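Local coordinates for protein amidohydrolase (Pseudomonas aeruginosa, PDB 2I5G) that probably hydrolyses dipeptides as a metal-dependent dipeptidase of the M19 (membrane dipeptidase) family, at residues W21-R30 and S57-V68; G245-G253 and I284-L293. The protein carries 2 engineered substitutions. All blocks are in the same frame, centred on the assembly; numbering follows the deposited sequence.

Interaction 1: W21-R30 and S57-V68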
loop_
_atom_site.group_PDB
_atom_site.type_symbol
_atom_site.label_atom_id
_atom_site.label_comp_id
_atom_site.label_asym_id
_atom_site.label_seq_id
_atom_site.Cartn_x
_atom_site.Cartn_y
_atom_site.Cartn_z
ATOM N N TRP A 21 25.125 9.831 -8.908
ATOM C CA TRP A 21 25.407 10.057 -10.323
ATOM C C TRP A 21 26.161 11.339 -10.658
ATOM O O TRP A 21 25.810 12.425 -10.202
ATOM C CB TRP A 21 24.111 10.005 -11.134
ATOM C CG TRP A 21 23.715 8.621 -11.574
ATOM C CD1 TRP A 21 23.837 7.461 -10.858
ATOM C CD2 TRP A 21 23.066 8.266 -12.798
ATOM N NE1 TRP A 21 23.300 6.407 -11.562
ATOM C CE2 TRP A 21 22.818 6.876 -12.756
ATOM C CE3 TRP A 21 22.661 8.990 -13.930
ATOM C CZ2 TRP A 21 22.184 6.196 -13.799
ATOM C CZ3 TRP A 21 22.030 8.313 -14.966
ATOM C CH2 TRP A 21 21.799 6.931 -14.892
ATOM N N ASN A 22 27.213 11.184 -11.454
ATOM C CA ASN A 22 28.040 12.291 -11.917
ATOM C C ASN A 22 28.988 11.728 -12.960
ATOM O O ASN A 22 29.027 10.517 -13.164
ATOM C CB ASN A 22 28.810 12.945 -10.762
ATOM C CG ASN A 22 29.642 11.963 -9.976
ATOM O OD1 ASN A 22 30.547 11.326 -10.512
ATOM N ND2 ASN A 22 29.346 11.838 -8.690
ATOM N N ARG A 23 29.739 12.593 -13.633
ATOM C CA ARG A 23 30.649 12.126 -14.669
ATOM C C ARG A 23 31.745 11.210 -14.142
ATOM O O ARG A 23 32.243 10.345 -14.864
ATOM C CB ARG A 23 31.297 13.304 -15.393
ATOM C CG ARG A 23 32.099 12.866 -16.608
ATOM C CD ARG A 23 32.647 14.037 -17.389
ATOM N NE ARG A 23 33.336 13.580 -18.590
ATOM C CZ ARG A 23 32.720 13.139 -19.684
ATOM N NH1 ARG A 23 31.396 13.100 -19.731
ATOM N NH2 ARG A 23 33.432 12.730 -20.727
ATOM N N GLU A 24 32.129 11.404 -12.887
ATOM C CA GLU A 24 33.177 10.583 -12.315
ATOM C C GLU A 24 32.717 9.144 -12.142
ATOM O O GLU A 24 33.510 8.213 -12.281
ATOM C CB GLU A 24 33.642 11.159 -10.976
ATOM C CG GLU A 24 34.740 10.331 -10.314
ATOM C CD GLU A 24 35.773 9.813 -11.314
ATOM O OE1 GLU A 24 36.469 10.640 -11.950
ATOM O OE2 GLU A 24 35.884 8.573 -11.465
ATOM N N LEU A 25 31.436 8.959 -11.840
ATOM C CA LEU A 25 30.898 7.617 -11.660
ATOM C C LEU A 25 30.954 6.928 -13.009
ATOM O O LEU A 25 31.354 5.768 -13.118
ATOM C CB LEU A 25 29.452 7.682 -11.156
ATOM C CG LEU A 25 28.742 6.365 -10.817
ATOM C CD1 LEU A 25 28.253 5.697 -12.084
ATOM C CD2 LEU A 25 29.686 5.447 -10.047
ATOM N N PHE A 26 30.566 7.670 -14.040
ATOM C CA PHE A 26 30.559 7.171 -15.407
ATOM C C PHE A 26 31.941 6.719 -15.854
ATOM O O PHE A 26 32.088 5.672 -16.473
ATOM C CB PHE A 26 30.033 8.261 -16.337
ATOM C CG PHE A 26 28.594 8.607 -16.102
ATOM C CD1 PHE A 26 28.072 9.815 -16.553
ATOM C CD2 PHE A 26 27.749 7.718 -15.442
ATOM C CE1 PHE A 26 26.731 10.133 -16.350
ATOM C CE2 PHE A 26 26.404 8.029 -15.234
ATOM C CZ PHE A 26 25.896 9.237 -15.688
ATOM N N GLU A 27 32.952 7.510 -15.528
ATOM C CA GLU A 27 34.320 7.186 -15.905
ATOM C C GLU A 27 34.857 5.949 -15.180
ATOM O O GLU A 27 35.669 5.201 -15.727
ATOM C CB GLU A 27 35.218 8.395 -15.641
ATOM C CG GLU A 27 34.801 9.617 -16.435
ATOM C CD GLU A 27 35.538 10.871 -16.015
ATOM O OE1 GLU A 27 35.293 11.943 -16.614
ATOM O OE2 GLU A 27 36.359 10.784 -15.078
ATOM N N ASP A 28 34.396 5.733 -13.955
ATOM C CA ASP A 28 34.837 4.588 -13.167
ATOM C C ASP A 28 34.168 3.331 -13.725
ATOM O O ASP A 28 34.671 2.214 -13.566
ATOM C CB ASP A 28 34.480 4.799 -11.688
ATOM C CG ASP A 28 35.398 4.028 -10.743
ATOM O OD1 ASP A 28 36.627 4.028 -10.972
ATOM O OD2 ASP A 28 34.896 3.434 -9.762
HETATM N N MSE A 29 33.030 3.519 -14.385
HETATM C CA MSE A 29 32.325 2.402 -14.990
HETATM C C MSE A 29 33.150 1.995 -16.201
HETATM O O MSE A 29 33.293 0.810 -16.516
HETATM C CB MSE A 29 30.923 2.818 -15.437
HETATM C CG MSE A 29 30.047 3.332 -14.319
HETATM SE SE MSE A 29 28.224 3.607 -14.877
HETATM C CE MSE A 29 27.305 2.678 -13.447
ATOM N N ARG A 30 33.699 2.997 -16.875
ATOM C CA ARG A 30 34.523 2.757 -18.042
ATOM C C ARG A 30 35.835 2.100 -17.612
ATOM O O ARG A 30 36.286 1.137 -18.238
ATOM C CB ARG A 30 34.786 4.075 -18.769
ATOM C CG ARG A 30 33.585 4.615 -19.550
ATOM C CD ARG A 30 33.354 3.825 -20.835
ATOM N NE ARG A 30 32.927 2.454 -20.575
ATOM C CZ ARG A 30 33.327 1.395 -21.275
ATOM N NH1 ARG A 30 34.175 1.542 -22.288
ATOM N NH2 ARG A 30 32.876 0.187 -20.964
ATOM N N SER A 57 18.014 11.714 -14.712
ATOM C CA SER A 57 18.900 10.684 -15.242
ATOM C C SER A 57 19.159 10.897 -16.735
ATOM O O SER A 57 20.303 10.898 -17.178
ATOM C CB SER A 57 18.291 9.296 -15.010
ATOM O OG SER A 57 18.139 9.023 -13.625
ATOM N N ASN A 58 18.092 11.075 -17.507
ATOM C CA ASN A 58 18.219 11.298 -18.939
ATOM C C ASN A 58 19.135 12.485 -19.227
ATOM O O ASN A 58 19.770 12.542 -20.281
ATOM C CB ASN A 58 16.849 11.571 -19.561
ATOM C CG ASN A 58 15.959 10.350 -19.581
ATOM O OD1 ASN A 58 14.769 10.444 -19.889
ATOM N ND2 ASN A 58 16.532 9.191 -19.263
ATOM N N LYS A 59 19.197 13.437 -18.301
ATOM C CA LYS A 59 20.045 14.604 -18.501
ATOM C C LYS A 59 21.528 14.285 -18.315
ATOM O O LYS A 59 22.374 14.740 -19.089
ATOM C CB LYS A 59 19.641 15.731 -17.551
ATOM C CG LYS A 59 20.424 17.008 -17.794
ATOM C CD LYS A 59 20.053 18.104 -16.817
ATOM C CE LYS A 59 20.901 19.326 -17.077
ATOM N NZ LYS A 59 20.786 19.729 -18.504
ATOM N N LEU A 60 21.851 13.512 -17.287
ATOM C CA LEU A 60 23.241 13.153 -17.058
ATOM C C LEU A 60 23.757 12.333 -18.229
ATOM O O LEU A 60 24.884 12.529 -18.684
ATOM C CB LEU A 60 23.385 12.369 -15.756
ATOM C CG LEU A 60 23.439 13.286 -14.535
ATOM C CD1 LEU A 60 23.116 12.516 -13.268
ATOM C CD2 LEU A 60 24.827 13.914 -14.466
ATOM N N ILE A 61 22.929 11.424 -18.728
ATOM C CA ILE A 61 23.325 10.602 -19.856
ATOM C C ILE A 61 23.538 11.513 -21.054
ATOM O O ILE A 61 24.589 11.484 -21.691
ATOM C CB ILE A 61 22.239 9.556 -20.194
ATOM C CG1 ILE A 61 22.151 8.518 -19.067
ATOM C CG2 ILE A 61 22.534 8.916 -21.550
ATOM C CD1 ILE A 61 21.151 7.409 -19.319
ATOM N N ARG A 62 22.537 12.332 -21.348
ATOM C CA ARG A 62 22.609 13.256 -22.475
ATOM C C ARG A 62 23.910 14.047 -22.446
ATOM O O ARG A 62 24.637 14.116 -23.437
ATOM C CB ARG A 62 21.442 14.248 -22.426
ATOM C CG ARG A 62 20.641 14.347 -23.709
ATOM C CD ARG A 62 19.992 15.728 -23.868
ATOM N NE ARG A 62 19.298 16.216 -22.671
ATOM C CZ ARG A 62 18.208 15.669 -22.137
ATOM N NH1 ARG A 62 17.654 14.591 -22.683
ATOM N NH2 ARG A 62 17.665 16.213 -21.053
ATOM N N ASP A 63 24.201 14.636 -21.293
ATOM C CA ASP A 63 25.393 15.454 -21.148
ATOM C C ASP A 63 26.709 14.680 -21.132
ATOM O O ASP A 63 27.776 15.272 -21.299
ATOM C CB ASP A 63 25.266 16.334 -19.892
ATOM C CG ASP A 63 24.215 17.438 -20.050
ATOM O OD1 ASP A 63 23.764 17.679 -21.193
ATOM O OD2 ASP A 63 23.847 18.076 -19.039
ATOM N N ASN A 64 26.629 13.363 -20.943
ATOM C CA ASN A 64 27.818 12.508 -20.912
ATOM C C ASN A 64 27.657 11.341 -21.884
ATOM O O ASN A 64 28.078 10.222 -21.585
ATOM C CB ASN A 64 28.036 11.944 -19.506
ATOM C CG ASN A 64 28.239 13.027 -18.460
ATOM O OD1 ASN A 64 29.288 13.670 -18.407
ATOM N ND2 ASN A 64 27.232 13.232 -17.622
ATOM N N SER A 65 27.056 11.609 -23.043
ATOM C CA SER A 65 26.804 10.586 -24.057
ATOM C C SER A 65 28.053 9.926 -24.636
ATOM O O SER A 65 27.961 8.948 -25.386
ATOM C CB SER A 65 25.978 11.177 -25.199
ATOM O OG SER A 65 26.717 12.157 -25.908
ATOM N N ASP A 66 29.219 10.458 -24.296
ATOM C CA ASP A 66 30.466 9.900 -24.795
ATOM C C ASP A 66 30.954 8.783 -23.873
ATOM O O ASP A 66 31.937 8.106 -24.167
ATOM C CB ASP A 66 31.516 11.008 -24.897
ATOM C CG ASP A 66 31.769 11.696 -23.569
ATOM O OD1 ASP A 66 30.791 11.986 -22.849
ATOM O OD2 ASP A 66 32.949 11.959 -23.252
ATOM N N LEU A 67 30.243 8.595 -22.766
ATOM C CA LEU A 67 30.574 7.581 -21.770
ATOM C C LEU A 67 29.477 6.541 -21.606
ATOM O O LEU A 67 29.757 5.355 -21.440
ATOM C CB LEU A 67 30.822 8.244 -20.408
ATOM C CG LEU A 67 32.238 8.725 -20.068
ATOM C CD1 LEU A 67 32.914 9.303 -21.303
ATOM C CD2 LEU A 67 32.167 9.741 -18.926
ATOM N N VAL A 68 28.225 6.987 -21.652
ATOM C CA VAL A 68 27.097 6.088 -21.467
ATOM C C VAL A 68 25.960 6.313 -22.459
ATOM O O VAL A 68 25.844 7.379 -23.063
ATOM C CB VAL A 68 26.527 6.232 -20.037
ATOM C CG1 VAL A 68 27.598 5.890 -19.009
ATOM C CG2 VAL A 68 26.027 7.656 -19.820
#
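R23 points CG directly away from its own amide nitrogen (chi1 -172°) and stays extended as far as NE, which brings it from the first turn of its helix to N64 and D66. N64 turns its own CG to the side of its backbone N (chi1 -60°), which sets OD1 before the guanidinium. R23 NH1 gives a hydrogen bond to N64 OD1 at 2.6 Å, lying in the planes of both groups and meeting a lone pair of the amide oxygen. R23 NH2 forms a salt bridge with D66 OD2 at 2.7 Å, on the syn lone pair, the carboxylate nearly coplanar with the guanidinium. L67 CD2 lies over the centre of one guanidinium face, and E27 pairs with R23 NE, so bonds at the edge and a methyl above fix the group's rotation. The amide of N64 is held from its other end as well: ND2 donates to L60 O at 2.7 Å. The ring of F26 takes V68 CG2 over one face in a CH-pi contact, 4.3 Å from the centroid, while N64 ND2 comes to its edge. W21 meets L60, whose CD1 is 3.4 Å from W21 CB and lies at the indole edge. The contact packs helix 23-31 against the end of helix 47-63 outside the parallel strands of a TIM-barrel-type fold; W21 and V68 rest on I88 of strand 86-92.

Interaction 2: G245-G253 and I284-L293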
loop_
_atom_site.group_PDB
_atom_site.type_symbol
_atom_site.label_atom_id
_atom_site.label_comp_id
_atom_site.label_asym_id
_atom_site.label_seq_id
_atom_site.Cartn_x
_atom_site.Cartn_y
_atom_site.Cartn_z
ATOM N N GLY A 245 24.397 -14.613 -11.773
ATOM C CA GLY A 245 25.037 -13.423 -12.303
ATOM C C GLY A 245 25.499 -12.489 -11.198
ATOM O O GLY A 245 25.425 -12.827 -10.013
ATOM N N ILE A 246 25.965 -11.305 -11.586
ATOM C CA ILE A 246 26.446 -10.322 -10.627
ATOM C C ILE A 246 25.460 -9.192 -10.348
ATOM O O ILE A 246 24.779 -8.714 -11.254
ATOM C CB ILE A 246 27.779 -9.708 -11.107
ATOM C CG1 ILE A 246 28.869 -10.772 -11.062
ATOM C CG2 ILE A 246 28.173 -8.517 -10.237
ATOM C CD1 ILE A 246 29.055 -11.402 -9.689
ATOM N N GLY A 247 25.399 -8.789 -9.080
ATOM C CA GLY A 247 24.546 -7.695 -8.627
ATOM C C GLY A 247 25.251 -7.047 -7.436
ATOM O O GLY A 247 24.784 -7.126 -6.297
ATOM N N THR A 248 26.390 -6.410 -7.705
ATOM C CA THR A 248 27.217 -5.785 -6.669
ATOM C C THR A 248 26.494 -4.961 -5.618
ATOM O O THR A 248 26.761 -5.097 -4.424
ATOM C CB THR A 248 28.300 -4.878 -7.280
ATOM O OG1 THR A 248 27.701 -3.661 -7.743
ATOM C CG2 THR A 248 28.980 -5.576 -8.437
ATOM N N ASP A 249 25.594 -4.093 -6.058
ATOM C CA ASP A 249 24.866 -3.248 -5.131
ATOM C C ASP A 249 25.807 -2.115 -4.719
ATOM O O ASP A 249 25.858 -1.727 -3.555
ATOM C CB ASP A 249 24.427 -4.072 -3.917
ATOM C CG ASP A 249 23.383 -3.368 -3.068
ATOM O OD1 ASP A 249 22.676 -2.487 -3.600
ATOM O OD2 ASP A 249 23.255 -3.710 -1.869
ATOM N N PHE A 250 26.563 -1.597 -5.687
ATOM C CA PHE A 250 27.487 -0.493 -5.434
ATOM C C PHE A 250 26.729 0.772 -5.027
ATOM O O PHE A 250 25.793 1.193 -5.711
ATOM C CB PHE A 250 28.319 -0.188 -6.683
ATOM C CG PHE A 250 29.628 -0.923 -6.742
ATOM C CD1 PHE A 250 30.527 -0.860 -5.676
ATOM C CD2 PHE A 250 29.980 -1.657 -7.875
ATOM C CE1 PHE A 250 31.758 -1.515 -5.737
ATOM C CE2 PHE A 250 31.210 -2.316 -7.945
ATOM C CZ PHE A 250 32.100 -2.243 -6.872
ATOM N N THR A 251 27.143 1.373 -3.916
ATOM C CA THR A 251 26.517 2.591 -3.403
ATOM C C THR A 251 27.514 3.748 -3.504
ATOM O O THR A 251 27.414 4.751 -2.788
ATOM C CB THR A 251 26.106 2.415 -1.930
ATOM O OG1 THR A 251 27.275 2.229 -1.122
ATOM C CG2 THR A 251 25.214 1.203 -1.776
ATOM N N GLN A 252 28.469 3.588 -4.415
ATOM C CA GLN A 252 29.532 4.556 -4.646
ATOM C C GLN A 252 29.142 6.035 -4.687
ATOM O O GLN A 252 28.339 6.469 -5.518
ATOM C CB GLN A 252 30.269 4.188 -5.929
ATOM C CG GLN A 252 31.637 4.804 -6.031
ATOM C CD GLN A 252 32.413 4.287 -7.217
ATOM O OE1 GLN A 252 32.629 3.084 -7.354
ATOM N NE2 GLN A 252 32.842 5.198 -8.083
ATOM N N GLY A 253 29.735 6.805 -3.776
ATOM C CA GLY A 253 29.478 8.233 -3.713
ATOM C C GLY A 253 28.448 8.699 -2.699
ATOM O O GLY A 253 28.391 9.880 -2.365
ATOM N N ILE A 284 37.617 -5.094 -4.329
ATOM C CA ILE A 284 36.557 -4.584 -5.194
ATOM C C ILE A 284 35.700 -3.554 -4.457
ATOM O O ILE A 284 34.491 -3.712 -4.312
ATOM C CB ILE A 284 35.676 -5.745 -5.744
ATOM C CG1 ILE A 284 34.725 -5.200 -6.813
ATOM C CG2 ILE A 284 34.931 -6.442 -4.606
ATOM C CD1 ILE A 284 33.997 -6.265 -7.594
ATOM N N ARG A 285 36.358 -2.491 -3.995
ATOM C CA ARG A 285 35.717 -1.403 -3.262
ATOM C C ARG A 285 35.097 -0.351 -4.189
ATOM O O ARG A 285 34.230 0.416 -3.772
ATOM C CB ARG A 285 36.737 -0.723 -2.345
ATOM C CG ARG A 285 37.275 -1.592 -1.236
ATOM C CD ARG A 285 36.480 -1.399 0.045
ATOM N NE ARG A 285 37.022 -2.177 1.162
ATOM C CZ ARG A 285 38.247 -2.031 1.667
ATOM N NH1 ARG A 285 39.083 -1.137 1.159
ATOM N NH2 ARG A 285 38.632 -2.770 2.700
ATOM N N THR A 286 35.554 -0.299 -5.434
ATOM C CA THR A 286 35.019 0.659 -6.398
ATOM C C THR A 286 34.668 -0.020 -7.721
ATOM O O THR A 286 35.231 -1.058 -8.080
ATOM C CB THR A 286 36.019 1.798 -6.697
ATOM O OG1 THR A 286 37.234 1.247 -7.217
ATOM C CG2 THR A 286 36.320 2.592 -5.445
ATOM N N VAL A 287 33.728 0.577 -8.442
ATOM C CA VAL A 287 33.292 0.040 -9.717
ATOM C C VAL A 287 34.490 -0.185 -10.631
ATOM O O VAL A 287 34.593 -1.219 -11.292
ATOM C CB VAL A 287 32.299 1.002 -10.397
ATOM C CG1 VAL A 287 31.802 0.406 -11.705
ATOM C CG2 VAL A 287 31.130 1.275 -9.462
ATOM N N GLY A 288 35.402 0.780 -10.654
ATOM C CA GLY A 288 36.578 0.670 -11.499
ATOM C C GLY A 288 37.435 -0.563 -11.260
ATOM O O GLY A 288 38.389 -0.815 -12.002
ATOM N N GLU A 289 37.098 -1.336 -10.234
ATOM C CA GLU A 289 37.854 -2.543 -9.913
ATOM C C GLU A 289 37.165 -3.825 -10.357
ATOM O O GLU A 289 37.657 -4.920 -10.077
ATOM C CB GLU A 289 38.117 -2.623 -8.413
ATOM C CG GLU A 289 39.149 -1.651 -7.898
ATOM C CD GLU A 289 39.397 -1.835 -6.419
ATOM O OE1 GLU A 289 38.535 -1.409 -5.623
ATOM O OE2 GLU A 289 40.445 -2.418 -6.053
ATOM N N PHE A 290 36.034 -3.686 -11.047
ATOM C CA PHE A 290 35.265 -4.836 -11.526
ATOM C C PHE A 290 36.143 -5.969 -12.076
ATOM O O PHE A 290 35.945 -7.137 -11.736
ATOM C CB PHE A 290 34.269 -4.387 -12.600
ATOM C CG PHE A 290 32.838 -4.708 -12.277
ATOM C CD1 PHE A 290 32.372 -6.017 -12.333
ATOM C CD2 PHE A 290 31.955 -3.699 -11.891
ATOM C CE1 PHE A 290 31.051 -6.319 -12.008
ATOM C CE2 PHE A 290 30.635 -3.990 -11.564
ATOM C CZ PHE A 290 30.182 -5.303 -11.623
ATOM N N PRO A 291 37.131 -5.639 -12.922
ATOM C CA PRO A 291 38.008 -6.673 -13.487
ATOM C C PRO A 291 38.716 -7.624 -12.516
ATOM O O PRO A 291 39.203 -8.672 -12.930
ATOM C CB PRO A 291 38.990 -5.872 -14.354
ATOM C CG PRO A 291 38.925 -4.489 -13.795
ATOM C CD PRO A 291 37.473 -4.313 -13.463
ATOM N N ASN A 292 38.772 -7.281 -11.234
ATOM C CA ASN A 292 39.423 -8.158 -10.263
ATOM C C ASN A 292 38.543 -9.363 -9.959
ATOM O O ASN A 292 39.006 -10.365 -9.407
ATOM C CB ASN A 292 39.693 -7.416 -8.960
ATOM C CG ASN A 292 40.604 -6.237 -9.145
ATOM O OD1 ASN A 292 40.864 -5.491 -8.206
ATOM N ND2 ASN A 292 41.097 -6.056 -10.360
ATOM N N LEU A 293 37.268 -9.254 -10.317
ATOM C CA LEU A 293 36.312 -10.322 -10.081
ATOM C C LEU A 293 36.438 -11.389 -11.164
ATOM O O LEU A 293 36.194 -12.573 -10.924
ATOM C CB LEU A 293 34.899 -9.738 -10.043
ATOM C CG LEU A 293 33.761 -10.653 -9.592
ATOM C CD1 LEU A 293 34.165 -11.443 -8.356
ATOM C CD2 LEU A 293 32.536 -9.803 -9.313
#
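F250 and V287 cross at a slant, the valine laying CG2 over one face of the phenylalanine ring. This CH-pi contact measures 3.9 Å from V287 CG2 to the F250 centroid and lies 26° off the ring normal, the methyl being displaced toward the rim on the CD2 side. The rest of the ring pushes in among backbone atoms of 284-287: I284 O stands at its edge, and F250 CZ comes 3.5 Å from T286 C. F290 comes to the ring on its CE2 side, with F250 CE2 and F290 CE2 4.0 Å apart. The F290 ring in turn receives T248 from the opposite direction, T248 CG2 lying 3.4 Å from F290 CZ, while I246 slides past with CG2 at the ring edge. Farther along, I246 CD1 and L293 CD2 meet tip to tip at 3.8 Å. Backbone bonding of I246 with G15 sets strand 244-246 beside strand 13-17, as expected where a TIM-type barrel closes.

Q252 supplies the polar link. At chi1 -160° its chain swings away from the amide nitrogen and runs on extended, which carries OE1 across to V287. V287 N donates to Q252 OE1 over 2.9 Å, almost straight at 175° and in the carbonyl plane. Within 284-293, E289 OE1 accepts from both R285 N and T286 N, tying down the turn that borders the F250 ring. T248 directs its hydroxyl to D14 of strand 13-17, leaving its methyl for the aromatic side. Apolar side chains, packed against one another and against the 284-287 backbone, make up most of this buried contact, and the single hydrogen bond across it satisfies a backbone N-H at the start of the 3-10 turn.

How the interactions relate
The two contacts meet at helix 23-31, which packs on 57-68 in interaction 1 and also touches both segments of interaction 2. D28 makes the junction: its OD2 probably accepts hydrogen bonds from G288 N, with D28 OD2 and G288 N 2.8 Å apart, and from Q252 NE2. Interaction 1 lies farther out, only partly buried, and joins charged groups near the surface to an aromatic and aliphatic layer over strand 86-92. Interaction 2 is deeper, with the loop after strand 244-246 meeting the lead-in to helix 291-299 chiefly through apolar side chains. An arginine shared between an amide and a carboxylate crosses the first interface; the second is crossed by one neutral amide-to-backbone bond.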